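Local coordinates for protein glutathione synthetase-like effector 30 (Gpa-GSS30-apo) (PDB 5OET) that serves as an effector of the plant-parasitic nematode Globodera pallida, built on the fold of ATP-dependent glutathione synthetase, from whose gene it probably evolved, at residues Q103-Q108 with L475-C480; P221-D226 with T496-K501. One frame throughout, in Å; residues are numbered along the deposited sequence.

In the fold
Following the chain from the N terminus, helix 98-119 supplies the first side of contact 1, and strand 469-484 packs against it after 366 further residues. Residues 221-226, which lead into helix 225-240, meet strand 490-504 in contact 2, closing a loop of 269 residues. The two loops cross, because their segments alternate along the chain. Strands 469-484 and 490-504 follow each other and are antiparallel neighbours in one mixed sheet, where Phe478 N probably donates to Gly497 O and Met499 N to Gly476 O. Together the contacts tie helix 98-119 and the start of helix 225-240 to this strand pair; the centres of the two contacts lie about 9 Å apart.

Contact 1: residues Q103-Q108 with L475-C480; sequences QAVDVQ and LGIFGC
Ile477 rests against three residues of helix 98-119: Ala104 and Gln108 point at the strand, and Val105 reaches it from the flank of the helix. With CG1 beside its backbone N and CG2 anti to it (chi1 -59°), the isoleucine splits its branches between neighbours. CG1 packs on the methyl of Ala104, with Ile477 CG1 to Ala104 CB 3.7 Å. The side chains of Ile477 and Val105 cross at about a right angle, with Ile477 CD1 3.8 Å from Val105 CG2. The Ala104 methyl also touches a branch of the leucine two residues earlier on the strand, Ala104 CB to Leu475 CD2 being 3.7 Å.

Gln108 covers the remaining branch and runs past the isoleucine in the opposite direction. Gln108 CB lies 3.8 Å from Ile477 CG2, and Gln108 CG stays with the same methyl at 3.7 Å. The chain then bends at chi2 (56°), bringing the amide back over the strand. Gln108 CD reaches the main chain, 3.6 Å from Ile477 O. At the tip the amide divides: Gln108 NE2 lies 3.5 Å from Ile477 CG2, while Gln108 OE1 lies near Ile477 O, two acceptors with no hydrogen bond between them. No hydrogen bond crosses this contact, and the apolar contacts of Ala104, Val105, Leu475 and Ile477, with the Gln108 chain alongside, make up most of it.

The helix and strand segments run nearly along each other, at 24° with axes 8.6 Å apart. On the other face, Phe478 meets Phe194 and helix 225-240, and Cys480 forms a disulfide with Cys164 of the adjacent strand 160-173. Such near-aligned packing of small and branched apolar residues is typical of a helix packed on the face of a mixed, largely antiparallel sheet, here in the glutathione synthetase-like fold.

Contact 2: residues P221-D226 with T496-K501; sequences PSDQTD and TGHMMK
An Asx turn leading into helix 225-240 forms this contact, its Asp223 carboxylate gripping the backbone of strand 490-504 at His498. A fully extended first torsion (chi1 180°) holds the Asp223 carboxylate away from its own backbone N and out to the strand. Asp223 OD1 accepts from His498 N at 2.9 Å, a fairly straight bond (159°) arriving from above the carboxylate plane. The same oxygen takes the hydroxyl of Thr225 through its syn lone pair, Thr225 OG1 to Asp223 OD1 being 2.7 Å. Asp223 OD2 completes the turn by accepting from Thr225 N at 3.2 Å. Three donors thus fix the carboxylate's rotation, and the nearby helix start would probably help stabilise its charge.

At Gly497 the backbone itself is met, with Thr225 OG1 3.3 Å from Gly497 CA. The His498 ring turns back to the loop: NE2 gives a weak bond to Pro221 O (3.2 Å), which lies at the ring edge, in its plane. Asp223 OD1 sits over one ring face, and Phe101 of helix 98-119 meets the imidazole edge-to-face. The Asx turn, with Gln224 at the N-cap, is a common way into a helix; here its aspartate also joins the start of helix 225-240 to strand 490-504 of the mixed sheet.

Contact 1: residues Q103-Q108 with L475-C480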
ATOM      1  N   GLN A 103       6.670 -28.950  10.600  1.00 51.29           N
ATOM      2  CA  GLN A 103       7.165 -29.192  11.948  1.00 51.07           C
ATOM      3  C   GLN A 103       7.160 -27.901  12.786  1.00 51.23           C
ATOM      4  O   GLN A 103       6.790 -27.943  13.978  1.00 53.42           O
ATOM      5  CB  GLN A 103       8.574 -29.797  11.892  1.00 51.63           C
ATOM      6  CG  GLN A 103       9.058 -30.452  13.165  1.00 52.62           C
ATOM      7  CD  GLN A 103      10.541 -30.783  13.132  1.00 53.24           C
ATOM      8  OE1 GLN A 103      11.142 -30.968  12.061  1.00 54.39           O
ATOM      9  NE2 GLN A 103      11.144 -30.876  14.320  1.00 52.85           N
ATOM     10  N   ALA A 104       7.547 -26.771  12.191  1.00 49.29           N
ATOM     11  CA  ALA A 104       7.523 -25.484  12.902  1.00 49.65           C
ATOM     12  C   ALA A 104       6.101 -24.949  13.175  1.00 49.82           C
ATOM     13  O   ALA A 104       5.797 -24.445  14.261  1.00 51.07           O
ATOM     14  CB  ALA A 104       8.307 -24.440  12.132  1.00 49.05           C
ATOM     15  N   VAL A 105       5.250 -25.032  12.164  1.00 50.10           N
ATOM     16  CA  VAL A 105       3.856 -24.652  12.300  1.00 49.13           C
ATOM     17  C   VAL A 105       3.170 -25.497  13.361  1.00 50.42           C
ATOM     18  O   VAL A 105       2.461 -24.949  14.172  1.00 50.07           O
ATOM     19  CB  VAL A 105       3.114 -24.764  10.952  1.00 49.02           C
ATOM     20  CG1 VAL A 105       1.598 -24.762  11.133  1.00 49.15           C
ATOM     21  CG2 VAL A 105       3.559 -23.631  10.038  1.00 47.82           C
ATOM     22  N   ASP A 106       3.398 -26.809  13.355  1.00 53.61           N
ATOM     23  CA  ASP A 106       2.711 -27.730  14.266  1.00 57.11           C
ATOM     24  C   ASP A 106       3.070 -27.556  15.747  1.00 55.82           C
ATOM     25  O   ASP A 106       2.246 -27.838  16.611  1.00 57.02           O
ATOM     26  CB  ASP A 106       2.973 -29.202  13.869  1.00 62.44           C
ATOM     27  CG  ASP A 106       2.258 -29.619  12.573  1.00 66.28           C
ATOM     28  OD1 ASP A 106       1.197 -29.020  12.245  1.00 70.10           O
ATOM     29  OD2 ASP A 106       2.770 -30.546  11.879  1.00 68.28           O
ATOM     30  N   VAL A 107       4.293 -27.113  16.036  1.00 53.73           N
ATOM     31  CA  VAL A 107       4.769 -27.031  17.419  1.00 52.56           C
ATOM     32  C   VAL A 107       4.397 -25.696  18.096  1.00 51.90           C
ATOM     33  O   VAL A 107       4.578 -25.532  19.318  1.00 50.67           O
ATOM     34  CB  VAL A 107       6.289 -27.326  17.498  1.00 52.17           C
ATOM     35  CG1 VAL A 107       7.138 -26.134  17.057  1.00 50.55           C
ATOM     36  CG2 VAL A 107       6.672 -27.794  18.887  1.00 52.37           C
ATOM     37  N   GLN A 108       3.852 -24.756  17.314  1.00 51.95           N
ATOM     38  CA  GLN A 108       3.547 -23.415  17.819  1.00 50.50           C
ATOM     39  C   GLN A 108       2.560 -23.434  18.968  1.00 50.99           C
ATOM     40  O   GLN A 108       2.766 -22.743  19.947  1.00 51.08           O
ATOM     41  CB  GLN A 108       3.035 -22.485  16.701  1.00 49.81           C
ATOM     42  CG  GLN A 108       3.109 -20.998  17.054  1.00 49.31           C
ATOM     43  CD  GLN A 108       4.520 -20.531  17.447  1.00 50.17           C
ATOM     44  OE1 GLN A 108       4.671 -19.546  18.165  1.00 50.61           O
ATOM     45  NE2 GLN A 108       5.562 -21.242  16.975  1.00 52.74           N
ATOM     46  N   LEU A 475      12.949 -18.840   9.369  1.00 48.05           N
ATOM     47  CA  LEU A 475      11.488 -18.991   9.418  1.00 45.54           C
ATOM     48  C   LEU A 475      10.924 -18.526  10.749  1.00 43.98           C
ATOM     49  O   LEU A 475      11.322 -19.024  11.775  1.00 43.76           O
ATOM     50  CB  LEU A 475      11.148 -20.467   9.249  1.00 45.76           C
ATOM     51  CG  LEU A 475       9.698 -20.916   9.257  1.00 45.13           C
ATOM     52  CD1 LEU A 475       8.958 -20.421   8.021  1.00 43.72           C
ATOM     53  CD2 LEU A 475       9.674 -22.435   9.349  1.00 45.72           C
ATOM     54  N   GLY A 476       9.987 -17.587  10.726  1.00 43.50           N
ATOM     55  CA  GLY A 476       9.304 -17.118  11.940  1.00 42.93           C
ATOM     56  C   GLY A 476       7.865 -17.593  11.951  1.00 42.68           C
ATOM     57  O   GLY A 476       7.123 -17.317  11.014  1.00 43.00           O
ATOM     58  N   ILE A 477       7.463 -18.315  12.988  1.00 42.44           N
ATOM     59  CA  ILE A 477       6.082 -18.737  13.115  1.00 43.55           C
ATOM     60  C   ILE A 477       5.361 -17.884  14.157  1.00 44.48           C
ATOM     61  O   ILE A 477       5.765 -17.867  15.321  1.00 46.54           O
ATOM     62  CB  ILE A 477       5.992 -20.207  13.542  1.00 43.48           C
ATOM     63  CG1 ILE A 477       6.701 -21.117  12.534  1.00 43.90           C
ATOM     64  CG2 ILE A 477       4.536 -20.617  13.716  1.00 43.80           C
ATOM     65  CD1 ILE A 477       6.144 -21.080  11.126  1.00 43.67           C
ATOM     66  N   PHE A 478       4.286 -17.222  13.740  1.00 44.58           N
ATOM     67  CA  PHE A 478       3.409 -16.468  14.638  1.00 45.64           C
ATOM     68  C   PHE A 478       2.298 -17.301  15.264  1.00 45.54           C
ATOM     69  O   PHE A 478       1.693 -18.115  14.596  1.00 46.39           O
ATOM     70  CB  PHE A 478       2.719 -15.339  13.874  1.00 46.22           C
ATOM     71  CG  PHE A 478       3.647 -14.279  13.393  1.00 46.48           C
ATOM     72  CD1 PHE A 478       3.973 -13.207  14.207  1.00 46.27           C
ATOM     73  CD2 PHE A 478       4.180 -14.340  12.116  1.00 47.68           C
ATOM     74  CE1 PHE A 478       4.815 -12.206  13.765  1.00 46.67           C
ATOM     75  CE2 PHE A 478       5.043 -13.348  11.667  1.00 48.22           C
ATOM     76  CZ  PHE A 478       5.359 -12.273  12.489  1.00 47.99           C
ATOM     77  N   GLY A 479       2.005 -17.041  16.534  1.00 45.81           N
ATOM     78  CA  GLY A 479       0.780 -17.530  17.183  1.00 46.07           C
ATOM     79  C   GLY A 479       0.397 -16.704  18.406  1.00 45.40           C
ATOM     80  O   GLY A 479       1.270 -16.185  19.105  1.00 42.95           O
ATOM     81  N   CYS A 480      -0.903 -16.580  18.665  1.00 47.19           N
ATOM     82  CA  CYS A 480      -1.380 -15.850  19.844  1.00 49.34           C
ATOM     83  C   CYS A 480      -2.298 -16.667  20.720  1.00 48.32           C
ATOM     84  O   CYS A 480      -3.025 -17.519  20.253  1.00 47.41           O
ATOM     85  CB  CYS A 480      -2.126 -14.563  19.480  1.00 50.84           C
ATOM     86  SG  CYS A 480      -1.235 -13.420  18.433  1.00 56.26           S
TER

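Contact 2: residues P221-D226 with T496-K501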
ATOM      1  N   PRO A 221       2.161 -21.173   1.125  1.00 59.26           N
ATOM      2  CA  PRO A 221       0.975 -21.146   1.972  1.00 60.00           C
ATOM      3  C   PRO A 221       0.505 -19.753   2.342  1.00 60.36           C
ATOM      4  O   PRO A 221       1.317 -18.894   2.653  1.00 58.00           O
ATOM      5  CB  PRO A 221       1.426 -21.883   3.241  1.00 61.14           C
ATOM      6  CG  PRO A 221       2.635 -22.639   2.840  1.00 61.76           C
ATOM      7  CD  PRO A 221       3.304 -21.734   1.860  1.00 60.59           C
ATOM      8  N   SER A 222      -0.817 -19.564   2.303  1.00 63.70           N
ATOM      9  CA  SER A 222      -1.448 -18.296   2.679  1.00 64.33           C
ATOM     10  C   SER A 222      -1.120 -17.902   4.115  1.00 61.65           C
ATOM     11  O   SER A 222      -1.094 -18.725   5.020  1.00 60.43           O
ATOM     12  CB  SER A 222      -2.979 -18.358   2.509  1.00 66.97           C
ATOM     13  OG  SER A 222      -3.344 -18.217   1.150  1.00 69.67           O
ATOM     14  N   ASP A 223      -0.841 -16.630   4.286  1.00 60.50           N
ATOM     15  CA  ASP A 223      -0.690 -16.038   5.583  1.00 62.03           C
ATOM     16  C   ASP A 223      -1.651 -14.851   5.748  1.00 59.42           C
ATOM     17  O   ASP A 223      -1.642 -13.920   4.923  1.00 57.58           O
ATOM     18  CB  ASP A 223       0.733 -15.544   5.736  1.00 63.66           C
ATOM     19  CG  ASP A 223       0.941 -14.910   7.065  1.00 65.36           C
ATOM     20  OD1 ASP A 223       1.116 -15.671   8.041  1.00 67.53           O
ATOM     21  OD2 ASP A 223       0.863 -13.662   7.141  1.00 67.46           O
ATOM     22  N   GLN A 224      -2.466 -14.884   6.799  1.00 57.50           N
ATOM     23  CA  GLN A 224      -3.279 -13.731   7.187  1.00 58.11           C
ATOM     24  C   GLN A 224      -2.911 -13.338   8.632  1.00 55.08           C
ATOM     25  O   GLN A 224      -3.706 -13.471   9.551  1.00 55.91           O
ATOM     26  CB  GLN A 224      -4.779 -14.020   7.029  1.00 62.12           C
ATOM     27  CG  GLN A 224      -5.200 -14.739   5.747  1.00 65.39           C
ATOM     28  CD  GLN A 224      -5.476 -16.227   5.958  1.00 70.50           C
ATOM     29  OE1 GLN A 224      -6.428 -16.605   6.665  1.00 73.93           O
ATOM     30  NE2 GLN A 224      -4.621 -17.085   5.356  1.00 71.56           N
ATOM     31  N   THR A 225      -1.684 -12.864   8.819  1.00 51.03           N
ATOM     32  CA  THR A 225      -1.166 -12.547  10.149  1.00 49.64           C
ATOM     33  C   THR A 225      -1.660 -11.187  10.653  1.00 48.05           C
ATOM     34  O   THR A 225      -1.800 -10.996  11.868  1.00 47.05           O
ATOM     35  CB  THR A 225       0.373 -12.641  10.181  1.00 50.25           C
ATOM     36  OG1 THR A 225       0.745 -14.012  10.133  1.00 50.78           O
ATOM     37  CG2 THR A 225       0.954 -12.078  11.451  1.00 50.19           C
ATOM     38  N   ASP A 226      -1.911 -10.245   9.742  1.00 46.91           N
ATOM     39  CA  ASP A 226      -2.614  -8.998  10.134  1.00 46.91           C
ATOM     40  C   ASP A 226      -4.000  -9.303  10.723  1.00 45.51           C
ATOM     41  O   ASP A 226      -4.356  -8.775  11.772  1.00 44.32           O
ATOM     42  CB  ASP A 226      -2.684  -7.938   8.998  1.00 46.69           C
ATOM     43  CG  ASP A 226      -3.278  -8.461   7.687  1.00 46.85           C
ATOM     44  OD1 ASP A 226      -3.642  -9.671   7.575  1.00 47.30           O
ATOM     45  OD2 ASP A 226      -3.349  -7.627   6.745  1.00 46.09           O
ATOM     46  N   THR A 496      -2.389 -19.651  13.204  1.00 50.95           N
ATOM     47  CA  THR A 496      -0.950 -19.484  13.070  1.00 51.54           C
ATOM     48  C   THR A 496      -0.639 -18.636  11.861  1.00 49.39           C
ATOM     49  O   THR A 496      -1.450 -18.521  10.938  1.00 48.89           O
ATOM     50  CB  THR A 496      -0.222 -20.811  12.901  1.00 54.80           C
ATOM     51  OG1 THR A 496      -0.997 -21.643  12.034  1.00 58.52           O
ATOM     52  CG2 THR A 496      -0.024 -21.464  14.257  1.00 56.93           C
ATOM     53  N   GLY A 497       0.541 -18.027  11.903  1.00 47.44           N
ATOM     54  CA  GLY A 497       1.090 -17.252  10.800  1.00 46.99           C
ATOM     55  C   GLY A 497       2.551 -17.592  10.591  1.00 46.38           C
ATOM     56  O   GLY A 497       3.146 -18.307  11.405  1.00 45.82           O
ATOM     57  N   HIS A 498       3.137 -17.073   9.518  1.00 46.28           N
ATOM     58  CA  HIS A 498       4.539 -17.376   9.208  1.00 47.79           C
ATOM     59  C   HIS A 498       5.162 -16.368   8.263  1.00 45.95           C
ATOM     60  O   HIS A 498       4.514 -15.884   7.340  1.00 44.76           O
ATOM     61  CB  HIS A 498       4.655 -18.785   8.611  1.00 48.87           C
ATOM     62  CG  HIS A 498       3.945 -18.931   7.309  1.00 49.34           C
ATOM     63  ND1 HIS A 498       2.608 -19.262   7.208  1.00 51.70           N
ATOM     64  CD2 HIS A 498       4.382 -18.736   6.044  1.00 49.35           C
ATOM     65  CE1 HIS A 498       2.260 -19.284   5.930  1.00 52.55           C
ATOM     66  NE2 HIS A 498       3.320 -18.980   5.202  1.00 51.01           N
ATOM     67  N   MET A 499       6.438 -16.104   8.491  1.00 46.33           N
ATOM     68  CA  MET A 499       7.221 -15.168   7.699  1.00 47.61           C
ATOM     69  C   MET A 499       8.617 -15.732   7.531  1.00 46.81           C
ATOM     70  O   MET A 499       8.950 -16.762   8.122  1.00 46.58           O
ATOM     71  CB  MET A 499       7.312 -13.846   8.441  1.00 49.52           C
ATOM     72  CG  MET A 499       8.056 -13.979   9.770  1.00 52.19           C
ATOM     73  SD  MET A 499       8.678 -12.407  10.321  1.00 55.35           S
ATOM     74  CE  MET A 499       9.969 -12.156   9.136  1.00 56.91           C
ATOM     75  N   MET A 500       9.449 -15.027   6.782  1.00 47.00           N
ATOM     76  CA  MET A 500      10.822 -15.469   6.573  1.00 48.74           C
ATOM     77  C   MET A 500      11.718 -14.270   6.392  1.00 47.49           C
ATOM     78  O   MET A 500      11.279 -13.225   5.940  1.00 46.74           O
ATOM     79  CB  MET A 500      10.874 -16.392   5.367  1.00 50.90           C
ATOM     80  CG  MET A 500      12.183 -17.104   5.122  1.00 54.75           C
ATOM     81  SD  MET A 500      11.957 -18.536   4.026  1.00 59.56           S
ATOM     82  CE  MET A 500      11.401 -19.710   5.236  1.00 60.47           C
ATOM     83  N   LYS A 501      12.964 -14.416   6.794  1.00 48.81           N
ATOM     84  CA  LYS A 501      13.964 -13.375   6.611  1.00 50.13           C
ATOM     85  C   LYS A 501      15.233 -14.050   6.150  1.00 48.60           C
ATOM     86  O   LYS A 501      15.625 -15.034   6.728  1.00 47.03           O
ATOM     87  CB  LYS A 501      14.204 -12.603   7.918  1.00 52.25           C
ATOM     88  CG  LYS A 501      13.121 -11.601   8.282  1.00 52.48           C
ATOM     89  CD  LYS A 501      13.456 -10.151   7.915  1.00 54.63           C
ATOM     90  CE  LYS A 501      14.197  -9.413   9.030  1.00 56.66           C
ATOM     91  NZ  LYS A 501      14.460  -7.987   8.681  1.00 56.95           N
TER